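Local coordinates for protein probable mannosyltransferase KTR4 (Saccharomyces cerevisiae, PDB 5A07) that belongs to a family of GT-A-fold glycosyltransferases and binds guanosine-5'-diphosphate and a manganese ion, at residues V111-L116 with F140-E145; D118-I123 with D152-I157. All blocks are in the same frame, centred on the assembly; numbering follows the deposited sequence.

Contact 1 (V111-L116 with F140-E145); sequences VRNSDL and FLNDEE. With GDP (guanosine-5'-diphosphate), chain F.
Asn113 reaches across to Glu145: its ND2 donates to the backbone O of Glu145 over 3.0 Å, nearly straight (165° at the hydrogen) with the acceptor in the amide plane. An asparagine suits this place because its other end, OD1, accepts from Thr147 N, so both amide atoms are used. Val111 N donates to Leu141 O at 3.1 Å, the pairing of neighbouring parallel strands carried past strand 105-110. One water accepts from Asn113 N and from Asn142 ND2, joining the two segments. Asn142, its CG anti to the backbone N (chi1 -173°), turns OD1 to N2 of guanosine-5'-diphosphate (2.9 Å); the same oxygen closes an Asx turn by accepting from Glu144 N, which stands above the amide plane. Asp143 OD1 takes the guanine N1 at 2.7 Å, so the two adjacent acceptors read the base's N-H edge. Over the base lies Arg112, whose guanidinium covers the imidazole part, NH1 3.3 Å from N7; Asp115 OD2 helps to hold it, meeting NE in the guanidinium plane at 3.0 Å in a salt bridge. The loops at the C-terminal ends of parallel strands 105-110 and 138-142 thus form the guanine side of this GT-A fold's nucleotide pocket. Outward, Val111 CG2 rests at the edge of the Phe140 ring, 4.1 Å from CD2. Phe150 of helix 148-156 touches Val111 and Asn113, while Ile123 of helix 116-131 packs on Phe140 of strand 138-142.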
ATOM      1  N   VAL B 111       1.797  -8.322  13.974  1.00 16.00           N
ATOM      2  CA  VAL B 111       0.861  -8.035  15.032  1.00 17.67           C
ATOM      3  C   VAL B 111       1.468  -8.287  16.410  1.00 19.96           C
ATOM      4  O   VAL B 111       2.464  -9.001  16.511  1.00 19.27           O
ATOM      5  CB  VAL B 111      -0.395  -8.935  14.963  1.00 20.63           C
ATOM      6  CG1 VAL B 111      -1.313  -8.466  13.833  1.00 25.48           C
ATOM      7  CG2 VAL B 111      -0.066 -10.361  14.667  1.00 24.88           C
ATOM      8  N   ARG B 112       0.827  -7.680  17.410  1.00 19.35           N
ATOM      9  CA  ARG B 112       1.199  -7.840  18.786  1.00 23.14           C
ATOM     10  C   ARG B 112       0.350  -8.941  19.396  1.00 23.32           C
ATOM     11  O   ARG B 112      -0.696  -9.312  18.873  1.00 19.69           O
ATOM     12  CB  ARG B 112       0.977  -6.545  19.531  1.00 26.70           C
ATOM     13  CG  ARG B 112       1.923  -5.418  19.160  1.00 33.41           C
ATOM     14  CD  ARG B 112       1.411  -4.051  19.610  1.00 37.26           C
ATOM     15  NE  ARG B 112       0.332  -3.784  18.641  1.00 50.25           N
ATOM     16  CZ  ARG B 112       0.038  -2.620  18.077  1.00 50.75           C
ATOM     17  NH1 ARG B 112       0.718  -1.540  18.399  1.00 50.46           N
ATOM     18  NH2 ARG B 112      -0.933  -2.560  17.161  1.00 49.22           N
ATOM     19  N   ASN B 113       0.820  -9.521  20.513  1.00 23.19           N
ATOM     20  CA  ASN B 113      -0.011 -10.480  21.263  1.00 20.60           C
ATOM     21  C   ASN B 113      -1.386  -9.938  21.597  1.00 19.53           C
ATOM     22  O   ASN B 113      -2.423 -10.654  21.528  1.00 21.38           O
ATOM     23  CB  ASN B 113       0.742 -10.999  22.533  1.00 20.68           C
ATOM     24  CG  ASN B 113       1.855 -12.000  22.147  1.00 21.10           C
ATOM     25  OD1 ASN B 113       1.601 -13.054  21.573  1.00 20.59           O
ATOM     26  ND2 ASN B 113       3.089 -11.627  22.413  1.00 24.42           N
ATOM     27  N   SER B 114      -1.403  -8.657  21.924  1.00 18.59           N
ATOM     28  CA  SER B 114      -2.607  -7.978  22.304  1.00 23.70           C
ATOM     29  C   SER B 114      -3.553  -7.771  21.120  1.00 24.68           C
ATOM     30  O   SER B 114      -4.668  -7.376  21.366  1.00 23.71           O
ATOM     31  CB  SER B 114      -2.298  -6.605  22.937  1.00 22.72           C
ATOM     32  OG  SER B 114      -1.657  -5.798  22.027  1.00 24.21           O
ATOM     33  N   ASP B 115      -3.145  -8.104  19.875  1.00 21.00           N
ATOM     34  CA  ASP B 115      -4.024  -7.851  18.707  1.00 19.02           C
ATOM     35  C   ASP B 115      -4.800  -9.084  18.400  1.00 18.16           C
ATOM     36  O   ASP B 115      -5.483  -9.179  17.369  1.00 17.05           O
ATOM     37  CB  ASP B 115      -3.168  -7.485  17.509  1.00 19.17           C
ATOM     38  CG  ASP B 115      -2.599  -6.111  17.613  1.00 20.65           C
ATOM     39  OD1 ASP B 115      -3.354  -5.193  18.016  1.00 21.99           O
ATOM     40  OD2 ASP B 115      -1.402  -5.910  17.332  1.00 21.41           O
ATOM     41  N   LEU B 116      -4.713 -10.089  19.267  1.00 17.60           N
ATOM     42  CA  LEU B 116      -5.303 -11.376  18.936  1.00 19.09           C
ATOM     43  C   LEU B 116      -6.777 -11.344  18.465  1.00 18.92           C
ATOM     44  O   LEU B 116      -7.123 -11.868  17.396  1.00 18.82           O
ATOM     45  CB  LEU B 116      -5.202 -12.380  20.107  1.00 18.62           C
ATOM     46  CG  LEU B 116      -5.884 -13.668  19.826  1.00 17.71           C
ATOM     47  CD1 LEU B 116      -5.202 -14.439  18.728  1.00 20.90           C
ATOM     48  CD2 LEU B 116      -5.834 -14.473  21.158  1.00 20.40           C
ATOM     49  N   PHE B 140       2.829 -14.951  10.688  1.00 15.57           N
ATOM     50  CA  PHE B 140       2.721 -13.903  11.649  1.00 16.83           C
ATOM     51  C   PHE B 140       4.112 -13.495  12.183  1.00 19.86           C
ATOM     52  O   PHE B 140       4.907 -14.376  12.549  1.00 20.45           O
ATOM     53  CB  PHE B 140       1.897 -14.348  12.847  1.00 16.84           C
ATOM     54  CG  PHE B 140       0.511 -14.725  12.500  1.00 19.01           C
ATOM     55  CD1 PHE B 140       0.215 -15.998  12.053  1.00 17.91           C
ATOM     56  CD2 PHE B 140      -0.486 -13.785  12.544  1.00 20.06           C
ATOM     57  CE1 PHE B 140      -1.054 -16.367  11.719  1.00 19.61           C
ATOM     58  CE2 PHE B 140      -1.773 -14.158  12.192  1.00 19.79           C
ATOM     59  CZ  PHE B 140      -2.069 -15.408  11.798  1.00 19.27           C
ATOM     60  N   LEU B 141       4.343 -12.207  12.288  1.00 19.04           N
ATOM     61  CA  LEU B 141       5.584 -11.664  12.808  1.00 20.72           C
ATOM     62  C   LEU B 141       5.353 -10.702  13.885  1.00 22.06           C
ATOM     63  O   LEU B 141       4.362 -10.004  13.892  1.00 21.63           O
ATOM     64  CB  LEU B 141       6.398 -10.950  11.702  1.00 19.42           C
ATOM     65  CG  LEU B 141       6.755 -11.746  10.457  1.00 17.69           C
ATOM     66  CD1 LEU B 141       7.495 -10.915   9.352  1.00 19.43           C
ATOM     67  CD2 LEU B 141       7.561 -13.008  10.829  1.00 19.19           C
ATOM     68  N   ASN B 142       6.282 -10.655  14.867  1.00 19.41           N
ATOM     69  CA  ASN B 142       6.160  -9.768  15.993  1.00 20.23           C
ATOM     70  C   ASN B 142       7.568  -9.377  16.484  1.00 21.33           C
ATOM     71  O   ASN B 142       8.496 -10.174  16.339  1.00 21.49           O
ATOM     72  CB  ASN B 142       5.370 -10.560  17.064  1.00 21.80           C
ATOM     73  CG  ASN B 142       4.975  -9.740  18.306  1.00 21.00           C
ATOM     74  OD1 ASN B 142       5.315  -8.566  18.517  1.00 21.14           O
ATOM     75  ND2 ASN B 142       4.204 -10.409  19.159  1.00 22.12           N
ATOM     76  N   ASP B 143       7.704  -8.202  17.077  1.00 22.63           N
ATOM     77  CA  ASP B 143       8.980  -7.809  17.693  1.00 26.38           C
ATOM     78  C   ASP B 143       9.199  -8.503  19.052  1.00 29.08           C
ATOM     79  O   ASP B 143      10.318  -8.525  19.517  1.00 28.98           O
ATOM     80  CB  ASP B 143       9.085  -6.285  17.873  1.00 25.02           C
ATOM     81  CG  ASP B 143       7.965  -5.696  18.695  1.00 28.86           C
ATOM     82  OD1 ASP B 143       6.766  -5.909  18.405  1.00 25.69           O
ATOM     83  OD2 ASP B 143       8.243  -4.946  19.643  1.00 26.78           O
ATOM     84  N   GLU B 144       8.131  -9.015  19.671  1.00 26.97           N
ATOM     85  CA  GLU B 144       8.199  -9.862  20.879  1.00 29.21           C
ATOM     86  C   GLU B 144       7.830 -11.227  20.453  1.00 30.27           C
ATOM     87  O   GLU B 144       7.265 -11.386  19.374  1.00 28.01           O
ATOM     88  CB  GLU B 144       7.167  -9.407  21.872  1.00 33.41           C
ATOM     89  CG  GLU B 144       7.401  -8.056  22.459  1.00 45.21           C
ATOM     90  CD  GLU B 144       6.280  -7.747  23.446  1.00 68.65           C
ATOM     91  OE1 GLU B 144       5.263  -8.515  23.459  1.00 89.12           O
ATOM     92  OE2 GLU B 144       6.397  -6.766  24.223  1.00 83.81           O
ATOM     93  N   GLU B 145       8.082 -12.224  21.309  1.00 28.22           N
ATOM     94  CA  GLU B 145       7.719 -13.600  21.040  1.00 27.17           C
ATOM     95  C   GLU B 145       6.202 -13.737  21.142  1.00 22.81           C
ATOM     96  O   GLU B 145       5.611 -13.250  22.067  1.00 22.85           O
ATOM     97  CB  GLU B 145       8.311 -14.594  22.035  1.00 33.92           C
ATOM     98  CG  GLU B 145       9.778 -14.417  22.422  1.00 51.72           C
ATOM     99  CD  GLU B 145      10.803 -14.979  21.428  1.00 66.32           C
ATOM    100  OE1 GLU B 145      10.503 -15.889  20.595  1.00 65.92           O
ATOM    101  OE2 GLU B 145      11.960 -14.483  21.497  1.00 79.77           O
TER
HETATM  102  PB  GDP F 500      -2.078   2.306  11.334  1.00 27.33           P
HETATM  103  O1B GDP F 500      -2.906   3.097  12.275  1.00 30.18           O
HETATM  104  O2B GDP F 500      -1.049   2.959  10.608  1.00 28.25           O
HETATM  105  O3B GDP F 500      -2.889   1.338  10.560  1.00 25.14           O
HETATM  106  O3A GDP F 500      -1.136   1.509  12.388  1.00 30.82           O
HETATM  107  PA  GDP F 500      -1.295   0.103  13.105  1.00 25.03           P
HETATM  108  O1A GDP F 500      -1.168   0.173  14.564  1.00 24.59           O
HETATM  109  O2A GDP F 500      -2.407  -0.743  12.640  1.00 20.30           O
HETATM  110  O5' GDP F 500       0.047  -0.583  12.637  1.00 20.94           O
HETATM  111  C5' GDP F 500       0.348  -1.203  11.380  1.00 23.38           C
HETATM  112  C4' GDP F 500       0.566  -2.702  11.486  1.00 23.06           C
HETATM  113  O4' GDP F 500       1.732  -2.911  12.293  1.00 22.81           O
HETATM  114  C3' GDP F 500      -0.575  -3.470  12.134  1.00 20.10           C
HETATM  115  O3' GDP F 500      -0.603  -4.808  11.580  1.00 19.28           O
HETATM  116  C2' GDP F 500      -0.174  -3.473  13.618  1.00 21.51           C
HETATM  117  O2' GDP F 500      -0.684  -4.607  14.306  1.00 18.73           O
HETATM  118  C1' GDP F 500       1.304  -3.587  13.491  1.00 21.88           C
HETATM  119  N9  GDP F 500       2.059  -2.936  14.588  1.00 24.90           N
HETATM  120  C8  GDP F 500       2.106  -1.623  14.932  1.00 25.97           C
HETATM  121  N7  GDP F 500       3.001  -1.457  15.987  1.00 25.71           N
HETATM  122  C5  GDP F 500       3.519  -2.692  16.268  1.00 23.84           C
HETATM  123  C6  GDP F 500       4.506  -3.198  17.241  1.00 23.27           C
HETATM  124  O6  GDP F 500       5.004  -2.304  17.997  1.00 25.31           O
HETATM  125  N1  GDP F 500       4.760  -4.513  17.245  1.00 23.38           N
HETATM  126  C2  GDP F 500       4.119  -5.401  16.396  1.00 21.74           C
HETATM  127  N2  GDP F 500       4.414  -6.694  16.460  1.00 21.88           N
HETATM  128  N3  GDP F 500       3.193  -4.981  15.479  1.00 18.74           N
HETATM  129  C4  GDP F 500       2.922  -3.668  15.352  1.00 21.22           C
HETATM  130  O   HOH W   1       3.458  -8.532  21.458  1.00 23.93           O

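Contact 2 (D118-I123 with D152-I157); sequences DIISSI and DGIKSI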
ATOM      1  N   ASP B 118      -8.606  -8.860  17.274  1.00 16.03           N
ATOM      2  CA  ASP B 118      -8.800  -7.997  16.092  1.00 17.47           C
ATOM      3  C   ASP B 118      -8.222  -8.645  14.864  1.00 16.87           C
ATOM      4  O   ASP B 118      -8.755  -8.507  13.794  1.00 17.80           O
ATOM      5  CB  ASP B 118      -8.167  -6.625  16.369  1.00 19.04           C
ATOM      6  CG  ASP B 118      -9.064  -5.754  17.227  1.00 31.10           C
ATOM      7  OD1 ASP B 118     -10.244  -6.153  17.445  1.00 33.61           O
ATOM      8  OD2 ASP B 118      -8.625  -4.700  17.685  1.00 35.20           O
ATOM      9  N   ILE B 119      -7.119  -9.349  15.016  1.00 15.25           N
ATOM     10  CA  ILE B 119      -6.586 -10.094  13.879  1.00 16.03           C
ATOM     11  C   ILE B 119      -7.399 -11.282  13.563  1.00 16.83           C
ATOM     12  O   ILE B 119      -7.595 -11.610  12.367  1.00 17.31           O
ATOM     13  CB  ILE B 119      -5.060 -10.415  14.001  1.00 15.91           C
ATOM     14  CG1 ILE B 119      -4.474 -10.674  12.615  1.00 16.09           C
ATOM     15  CG2 ILE B 119      -4.784 -11.603  14.938  1.00 17.15           C
ATOM     16  CD1 ILE B 119      -4.460  -9.538  11.623  1.00 16.81           C
ATOM     17  N   ILE B 120      -7.965 -11.949  14.566  1.00 17.08           N
ATOM     18  CA  ILE B 120      -8.908 -13.010  14.274  1.00 17.22           C
ATOM     19  C   ILE B 120     -10.091 -12.557  13.388  1.00 16.30           C
ATOM     20  O   ILE B 120     -10.534 -13.264  12.456  1.00 18.16           O
ATOM     21  CB  ILE B 120      -9.389 -13.671  15.600  1.00 17.69           C
ATOM     22  CG1 ILE B 120      -8.296 -14.630  16.107  1.00 18.99           C
ATOM     23  CG2 ILE B 120     -10.697 -14.458  15.349  1.00 20.26           C
ATOM     24  CD1 ILE B 120      -8.603 -15.189  17.503  1.00 20.13           C
ATOM     25  N   SER B 121     -10.624 -11.414  13.738  1.00 16.28           N
ATOM     26  CA  SER B 121     -11.762 -10.806  13.011  1.00 18.60           C
ATOM     27  C   SER B 121     -11.379 -10.628  11.498  1.00 16.35           C
ATOM     28  O   SER B 121     -12.106 -11.086  10.572  1.00 16.31           O
ATOM     29  CB  SER B 121     -12.045  -9.455  13.664  1.00 20.16           C
ATOM     30  OG  SER B 121     -13.105  -8.878  12.980  1.00 26.65           O
ATOM     31  N   SER B 122     -10.184 -10.124  11.285  1.00 14.12           N
ATOM     32  CA  SER B 122      -9.664  -9.940   9.916  1.00 14.93           C
ATOM     33  C   SER B 122      -9.491 -11.250   9.210  1.00 14.28           C
ATOM     34  O   SER B 122      -9.891 -11.381   8.053  1.00 16.59           O
ATOM     35  CB  SER B 122      -8.334  -9.168   9.930  1.00 14.65           C
ATOM     36  OG  SER B 122      -8.435  -7.911  10.532  1.00 15.52           O
ATOM     37  N   ILE B 123      -8.920 -12.231   9.878  1.00 13.90           N
ATOM     38  CA  ILE B 123      -8.679 -13.532   9.292  1.00 14.87           C
ATOM     39  C   ILE B 123      -9.974 -14.212   8.908  1.00 15.56           C
ATOM     40  O   ILE B 123     -10.107 -14.769   7.844  1.00 15.07           O
ATOM     41  CB  ILE B 123      -7.861 -14.370  10.247  1.00 15.87           C
ATOM     42  CG1 ILE B 123      -6.433 -13.825  10.359  1.00 17.28           C
ATOM     43  CG2 ILE B 123      -7.847 -15.759   9.788  1.00 17.74           C
ATOM     44  CD1 ILE B 123      -5.706 -14.339  11.611  1.00 17.34           C
ATOM     45  N   ASP B 152      -2.455 -20.615  19.887  1.00 22.54           N
ATOM     46  CA  ASP B 152      -3.613 -21.503  20.022  1.00 23.49           C
ATOM     47  C   ASP B 152      -4.909 -20.786  19.569  1.00 22.79           C
ATOM     48  O   ASP B 152      -5.822 -21.437  18.971  1.00 20.95           O
ATOM     49  CB  ASP B 152      -3.791 -21.926  21.508  1.00 25.86           C
ATOM     50  CG  ASP B 152      -2.725 -22.982  21.959  1.00 30.15           C
ATOM     51  OD1 ASP B 152      -2.204 -23.700  21.086  1.00 32.61           O
ATOM     52  OD2 ASP B 152      -2.501 -23.072  23.170  1.00 39.70           O
ATOM     53  N   GLY B 153      -4.998 -19.509  19.891  1.00 20.18           N
ATOM     54  CA  GLY B 153      -6.181 -18.724  19.520  1.00 20.64           C
ATOM     55  C   GLY B 153      -6.324 -18.678  17.991  1.00 20.27           C
ATOM     56  O   GLY B 153      -7.388 -18.909  17.421  1.00 18.36           O
ATOM     57  N   ILE B 154      -5.227 -18.379  17.324  1.00 21.20           N
ATOM     58  CA  ILE B 154      -5.213 -18.378  15.868  1.00 19.02           C
ATOM     59  C   ILE B 154      -5.603 -19.713  15.301  1.00 19.61           C
ATOM     60  O   ILE B 154      -6.457 -19.855  14.389  1.00 18.21           O
ATOM     61  CB  ILE B 154      -3.803 -17.974  15.345  1.00 18.96           C
ATOM     62  CG1 ILE B 154      -3.453 -16.523  15.707  1.00 20.69           C
ATOM     63  CG2 ILE B 154      -3.731 -18.176  13.843  1.00 20.46           C
ATOM     64  CD1 ILE B 154      -4.418 -15.452  15.174  1.00 18.95           C
ATOM     65  N   LYS B 155      -4.982 -20.769  15.815  1.00 19.63           N
ATOM     66  CA  LYS B 155      -5.285 -22.066  15.268  1.00 20.17           C
ATOM     67  C   LYS B 155      -6.739 -22.473  15.513  1.00 18.59           C
ATOM     68  O   LYS B 155      -7.316 -23.184  14.696  1.00 19.66           O
ATOM     69  CB  LYS B 155      -4.331 -23.153  15.784  1.00 22.65           C
ATOM     70  CG  LYS B 155      -2.954 -22.982  15.167  1.00 27.65           C
ATOM     71  CD  LYS B 155      -1.981 -24.042  15.675  1.00 44.01           C
ATOM     72  CE  LYS B 155      -1.451 -23.636  17.025  1.00 49.12           C
ATOM     73  NZ  LYS B 155      -0.187 -24.390  17.305  1.00 63.51           N
ATOM     74  N   SER B 156      -7.293 -22.073  16.640  1.00 19.94           N
ATOM     75  CA  SER B 156      -8.666 -22.515  16.953  1.00 21.86           C
ATOM     76  C   SER B 156      -9.678 -21.981  15.925  1.00 23.47           C
ATOM     77  O   SER B 156     -10.784 -22.539  15.805  1.00 20.50           O
ATOM     78  CB  SER B 156      -9.027 -22.067  18.391  1.00 23.38           C
ATOM     79  OG  SER B 156      -9.288 -20.687  18.429  1.00 21.28           O
ATOM     80  N   ILE B 157      -9.336 -20.877  15.199  1.00 21.68           N
ATOM     81  CA  ILE B 157     -10.332 -20.269  14.320  1.00 21.57           C
ATOM     82  C   ILE B 157     -10.106 -20.562  12.847  1.00 22.73           C
ATOM     83  O   ILE B 157     -10.840 -20.075  12.010  1.00 22.80           O
ATOM     84  CB  ILE B 157     -10.534 -18.766  14.657  1.00 21.43           C
ATOM     85  CG1 ILE B 157      -9.212 -17.987  14.627  1.00 22.38           C
ATOM     86  CG2 ILE B 157     -11.126 -18.651  16.033  1.00 23.12           C
ATOM     87  CD1 ILE B 157      -8.864 -17.517  13.255  1.00 22.44           C
TER
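Ile120 and Ile157 meet where two helices of the nucleotide-binding, Rossmann-like half of the GT-A fold lie side by side. Helices 116-131 and 148-156 both belong to beta-alpha-beta crossovers, connecting the parallel strands 105-110, 138-142 and 164-168, and therefore run in nearly the same direction: the axes of the two short segments are 23° apart and approach to 10.4 Å. No hydrogen bond crosses between them, and isoleucine, branched and wholly apolar, suits a seam that is filled by methyl and methylene groups.

Ile120 can be followed outward from its backbone. Its CB points toward the other helix, and there the chain divides. CG2 lies 3.9 Å from Ile157 CG1. The other branch, CG1, stands 3.8 Å from that same Ile157 CG1 and also touches Ile154 CD1, the side chains of Ile120 and Ile154 lying alongside each other and pointing opposite ways. With chi2 at 173° the chain stays extended, and the terminal CD1 arrives 3.9 Å from the backbone O of Gly153. At this glycine the main chain itself forms part of the surface against which the methyl lies.

A chi2 of -59° folds the end of Ile154, and this brings its CD1 against two residues of helix 116-131: Ile119 CG2 and Ile123 CD1 are each 3.9 Å away. From strand 138-142, Phe140 packs against Ile154 and Tyr138 against Ile123, so the inner side of the pair rests on the sheet. Ser156, exposed, turns back on the backbone, its OG donating to Gly153 O at 2.8 Å.

Overall arrangement
From the N terminus, the chain runs up strand 105-110 into 111-116, follows helix 116-131 through 118-123, returns along strand 138-142 to 140-145 and enters helix 148-156, by which it reaches 152-157. Contact 1 closes the loop of 23 residues between its segments, contact 2 one of 28. Because the segments alternate, the two loops cross and neither nests in the other. Contact 1 joins the ends of two neighbouring parallel strands at the nucleotide; contact 2 joins the helices that follow those strands. Their centres lie about 12 Å apart and they touch directly: Phe140 is shared by both, Leu116 meets Ile154, and Val111 meets Ile119, so that the apolar side chains of the two contacts adjoin.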